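Bacterial Pleckstrin homology domain-containing protein (Shewanella loihica PV-4, PDB 3DCX) is of unknown function but adopts a pleckstrin-homology fold, a bacterial relative of the PH domains. Local coordinates at residues D35-V38 and R43-L46; L84-S89 and K110-F115. All blocks are in the same frame, centred on the assembly; numbering follows the deposited sequence.

Contact 1 (D35-V38 and R43-L46); sequences DMFV and RLIL
Leu46 lays its CD2 methyl over one face of the Phe37 ring, 3.7 Å from the ring centroid and 21° off the normal, a CH-pi contact. The ring gets there because Phe37 turns CG anti to the backbone N (chi1 -159°), so that it lies alongside Leu46. Followed outward from CB, which carries the ring, CG of Phe37 comes to 4.2 Å from CD2 of Leu46, CD2 comes nearer, and CE2 is closest, with CE2 of Phe37 3.5 Å from CD2 of Leu46; farther out, CZ of Phe37 also meets CD1 of Leu44 at 3.9 Å, and CE1 of Phe37 is equally near both Leu44 methyls, CD1 and CD2, at 4.1 Å. The two segments form an antiparallel hairpin in the N-terminal sheet of the PH fold, Phe37 and Leu46 being a non-hydrogen-bonded pair. An alanine at Phe37 is likely to open a gap beside Leu44 and Leu46 and leave the Leu46 methyl without its aromatic face. Val38 and Ile45 make the next, hydrogen-bonded pair, with Val38 N to Ile45 O and Ile45 N to Val38 O both 2.9 Å. On the other face of the sheet their CB atoms stand 4.1 Å apart, and Leu12 of helix 9-16 packs against Val38.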
# COMPACT_ATOMS: atom_id res chain seq x y z
N ASP A 35 -12.87 -22.63 -16.90
CA ASP A 35 -12.45 -21.48 -16.11
C ASP A 35 -13.27 -20.26 -16.50
O ASP A 35 -13.80 -20.19 -17.61
CB ASP A 35 -10.96 -21.22 -16.31
CG ASP A 35 -10.08 -22.38 -15.85
OD1 ASP A 35 -10.56 -23.22 -15.06
OD2 ASP A 35 -8.91 -22.45 -16.29
N MSE A 36 -13.40 -19.32 -15.58
CA MSE A 36 -14.15 -18.10 -15.78
C MSE A 36 -13.41 -16.88 -15.30
O MSE A 36 -12.67 -16.92 -14.31
CB MSE A 36 -15.48 -18.18 -15.06
CG MSE A 36 -16.63 -18.47 -15.94
SE MSE A 36 -18.25 -18.26 -14.92
CE MSE A 36 -18.97 -19.87 -15.46
N PHE A 37 -13.61 -15.80 -16.04
CA PHE A 37 -13.08 -14.50 -15.71
C PHE A 37 -14.29 -13.55 -15.57
O PHE A 37 -14.99 -13.27 -16.54
CB PHE A 37 -12.18 -14.08 -16.86
CG PHE A 37 -11.19 -13.04 -16.50
CD1 PHE A 37 -11.55 -11.72 -16.42
CD2 PHE A 37 -9.88 -13.38 -16.22
CE1 PHE A 37 -10.61 -10.74 -16.09
CE2 PHE A 37 -8.95 -12.40 -15.89
CZ PHE A 37 -9.33 -11.07 -15.85
N VAL A 38 -14.55 -13.11 -14.34
CA VAL A 38 -15.77 -12.36 -14.06
C VAL A 38 -15.42 -10.93 -13.68
O VAL A 38 -14.54 -10.72 -12.84
CB VAL A 38 -16.58 -13.06 -12.97
CG1 VAL A 38 -17.89 -12.28 -12.65
CG2 VAL A 38 -16.88 -14.48 -13.42
N ARG A 43 -14.63 -5.92 -8.34
CA ARG A 43 -13.48 -6.81 -8.44
C ARG A 43 -13.53 -7.66 -9.68
O ARG A 43 -14.57 -7.80 -10.31
CB ARG A 43 -13.43 -7.76 -7.22
CG ARG A 43 -14.72 -8.57 -7.05
CD ARG A 43 -14.65 -9.72 -6.04
NE ARG A 43 -16.02 -9.97 -5.54
CZ ARG A 43 -16.35 -10.84 -4.60
NH1 ARG A 43 -15.44 -11.64 -4.02
NH2 ARG A 43 -17.62 -10.93 -4.22
N LEU A 44 -12.41 -8.29 -10.00
CA LEU A 44 -12.42 -9.45 -10.86
C LEU A 44 -12.52 -10.67 -9.95
O LEU A 44 -11.92 -10.69 -8.87
CB LEU A 44 -11.16 -9.54 -11.67
CG LEU A 44 -10.66 -8.27 -12.34
CD1 LEU A 44 -9.27 -8.54 -12.92
CD2 LEU A 44 -11.61 -7.76 -13.41
N ILE A 45 -13.30 -11.66 -10.39
CA ILE A 45 -13.30 -12.99 -9.81
C ILE A 45 -12.72 -13.95 -10.85
O ILE A 45 -13.23 -14.06 -11.99
CB ILE A 45 -14.70 -13.42 -9.33
CG1 ILE A 45 -15.30 -12.36 -8.41
CG2 ILE A 45 -14.63 -14.79 -8.55
CD1 ILE A 45 -16.81 -12.58 -8.09
N LEU A 46 -11.62 -14.60 -10.50
CA LEU A 46 -11.01 -15.55 -11.38
C LEU A 46 -11.30 -16.93 -10.83
O LEU A 46 -10.87 -17.27 -9.73
CB LEU A 46 -9.50 -15.30 -11.52
CG LEU A 46 -8.97 -13.87 -11.68
CD1 LEU A 46 -7.57 -13.93 -12.22
CD2 LEU A 46 -9.85 -13.02 -12.57

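Contact 2 (L84-S89 and K110-F115); sequences LKLWIS and KTIANF
Ile112 sets its CD1 methyl against the ends of two neighbouring leucines of the strand, and it is the one residue of 110-115 to touch 84-89. Leu84 and Ile112 meet tip to tip: CD2 of Leu84 lies 4.0 Å and CD1 of Leu84 4.1 Å from CD1 of Ile112, so both branches of the leucine bear on a single methyl. Leu84 extends this far with CG anti to the backbone N (chi1 175°). Leu86, two residues on along the same side of the strand, brings CD2 to 4.3 Å from Ile112 CD1, a slacker touch. The backbones remain well apart, Leu86 CA and Ile112 CA being 10.0 Å from each other. Here the C-terminal helix of the PH fold packs on its second sheet, and Phe70 of strand 67-73 touches both Leu86 and Ile112. In contrast to this buried point, Lys110 and Asn114, on the partly exposed side of the helix, take no part in the contact: Lys110 forms a salt bridge with Asp22 of the third subunit, and Asn114 a hydrogen bond to the backbone of that same Asp22. With methyl groups alone meeting and no hydrogen bond crossing, helix and strand are joined here by hydrophobic packing without a directional polar link.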
# COMPACT_ATOMS: atom_id res chain seq x y z
N LEU A 84 -3.43 -8.96 -22.20
CA LEU A 84 -3.67 -8.07 -21.06
C LEU A 84 -2.73 -8.47 -19.93
O LEU A 84 -2.67 -9.64 -19.56
CB LEU A 84 -5.13 -8.16 -20.59
CG LEU A 84 -5.62 -7.42 -19.33
CD1 LEU A 84 -5.67 -5.91 -19.58
CD2 LEU A 84 -6.99 -7.92 -18.89
N LYS A 85 -1.95 -7.51 -19.43
CA LYS A 85 -1.13 -7.67 -18.25
C LYS A 85 -1.75 -6.83 -17.12
O LYS A 85 -2.05 -5.64 -17.31
CB LYS A 85 0.29 -7.20 -18.51
CG LYS A 85 0.99 -7.87 -19.71
CD LYS A 85 2.47 -7.47 -19.74
CE LYS A 85 3.28 -8.46 -20.55
NZ LYS A 85 4.61 -7.88 -20.90
N LEU A 86 -1.97 -7.46 -15.98
CA LEU A 86 -2.51 -6.76 -14.79
C LEU A 86 -1.50 -6.90 -13.68
O LEU A 86 -1.13 -8.01 -13.33
CB LEU A 86 -3.83 -7.35 -14.31
CG LEU A 86 -5.07 -7.34 -15.22
CD1 LEU A 86 -6.19 -8.11 -14.53
CD2 LEU A 86 -5.55 -5.94 -15.58
N TRP A 87 -1.02 -5.77 -13.16
CA TRP A 87 -0.12 -5.83 -12.01
C TRP A 87 -0.94 -5.70 -10.77
O TRP A 87 -1.72 -4.77 -10.63
CB TRP A 87 0.92 -4.76 -12.08
CG TRP A 87 2.03 -5.07 -12.97
CD1 TRP A 87 3.24 -5.65 -12.63
CD2 TRP A 87 2.08 -4.84 -14.37
NE1 TRP A 87 4.03 -5.76 -13.73
CE2 TRP A 87 3.36 -5.26 -14.82
CE3 TRP A 87 1.19 -4.29 -15.30
CZ2 TRP A 87 3.74 -5.18 -16.14
CZ3 TRP A 87 1.58 -4.19 -16.60
CH2 TRP A 87 2.85 -4.64 -17.02
N ILE A 88 -0.78 -6.66 -9.88
CA ILE A 88 -1.49 -6.68 -8.62
C ILE A 88 -0.53 -6.28 -7.51
O ILE A 88 0.59 -6.82 -7.40
CB ILE A 88 -2.10 -8.03 -8.37
CG1 ILE A 88 -3.08 -8.40 -9.49
CG2 ILE A 88 -2.80 -8.07 -6.98
CD1 ILE A 88 -3.40 -9.91 -9.53
N SER A 89 -0.97 -5.34 -6.68
CA SER A 89 -0.19 -4.86 -5.55
C SER A 89 0.44 -6.01 -4.76
O SER A 89 -0.26 -6.91 -4.29
CB SER A 89 -1.07 -4.05 -4.62
OG SER A 89 -0.30 -3.60 -3.55
N LYS A 110 -12.36 -0.89 -21.27
CA LYS A 110 -13.22 0.21 -20.82
C LYS A 110 -13.73 -0.08 -19.41
O LYS A 110 -13.75 0.81 -18.57
CB LYS A 110 -14.40 0.39 -21.78
CG LYS A 110 -15.22 1.66 -21.56
CD LYS A 110 -16.24 1.86 -22.68
CE LYS A 110 -16.75 3.31 -22.79
NZ LYS A 110 -17.27 3.85 -21.50
N THR A 111 -14.11 -1.33 -19.16
CA THR A 111 -14.54 -1.77 -17.83
C THR A 111 -13.46 -1.62 -16.79
O THR A 111 -13.71 -1.13 -15.68
CB THR A 111 -14.99 -3.25 -17.85
OG1 THR A 111 -15.96 -3.42 -18.88
CG2 THR A 111 -15.59 -3.65 -16.50
N ILE A 112 -12.23 -2.01 -17.14
CA ILE A 112 -11.13 -1.84 -16.19
C ILE A 112 -10.89 -0.38 -15.90
O ILE A 112 -10.66 0.03 -14.76
CB ILE A 112 -9.81 -2.54 -16.71
CG1 ILE A 112 -9.98 -4.06 -16.66
CG2 ILE A 112 -8.63 -2.14 -15.85
CD1 ILE A 112 -9.15 -4.84 -17.68
N ALA A 113 -10.97 0.45 -16.94
CA ALA A 113 -10.82 1.86 -16.76
C ALA A 113 -11.97 2.43 -15.92
O ALA A 113 -11.73 3.25 -15.03
CB ALA A 113 -10.75 2.57 -18.12
N ASN A 114 -13.21 2.04 -16.23
CA ASN A 114 -14.38 2.50 -15.45
C ASN A 114 -14.29 2.19 -13.97
O ASN A 114 -14.68 3.00 -13.12
CB ASN A 114 -15.71 1.93 -16.01
CG ASN A 114 -16.21 2.71 -17.20
OD1 ASN A 114 -15.95 3.91 -17.32
ND2 ASN A 114 -16.92 2.04 -18.11
N PHE A 115 -13.80 1.01 -13.63
CA PHE A 115 -13.82 0.57 -12.23
C PHE A 115 -12.48 0.72 -11.53
O PHE A 115 -12.45 0.75 -10.31
CB PHE A 115 -14.33 -0.86 -12.12
CG PHE A 115 -15.77 -1.05 -12.62
CD1 PHE A 115 -16.80 -0.24 -12.16
CD2 PHE A 115 -16.07 -2.03 -13.56
CE1 PHE A 115 -18.09 -0.41 -12.61
CE2 PHE A 115 -17.37 -2.20 -14.01
CZ PHE A 115 -18.38 -1.39 -13.54

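Overall arrangement
The two contacts meet inside the PH fold, their centres about 12 Å apart. CD1 of Leu44 in contact 1 lies 3.5 Å from CD1 of Leu86 in contact 2, so the 35-38/43-46 hairpin and strand 82-88 share one apolar interior although they belong to different sheets. Phe39, on strand 35-40, makes a second bridge: it touches Phe37 and Leu44 on one hand and Ile112 of helix 105-116 on the other. Along the chain the hairpin closes before the second contact begins. The side chains of Phe37 and Leu84 each lie about 4 Å from bound methylpentanediol, probably from the crystallisation liquor, though such molecules often mark pockets.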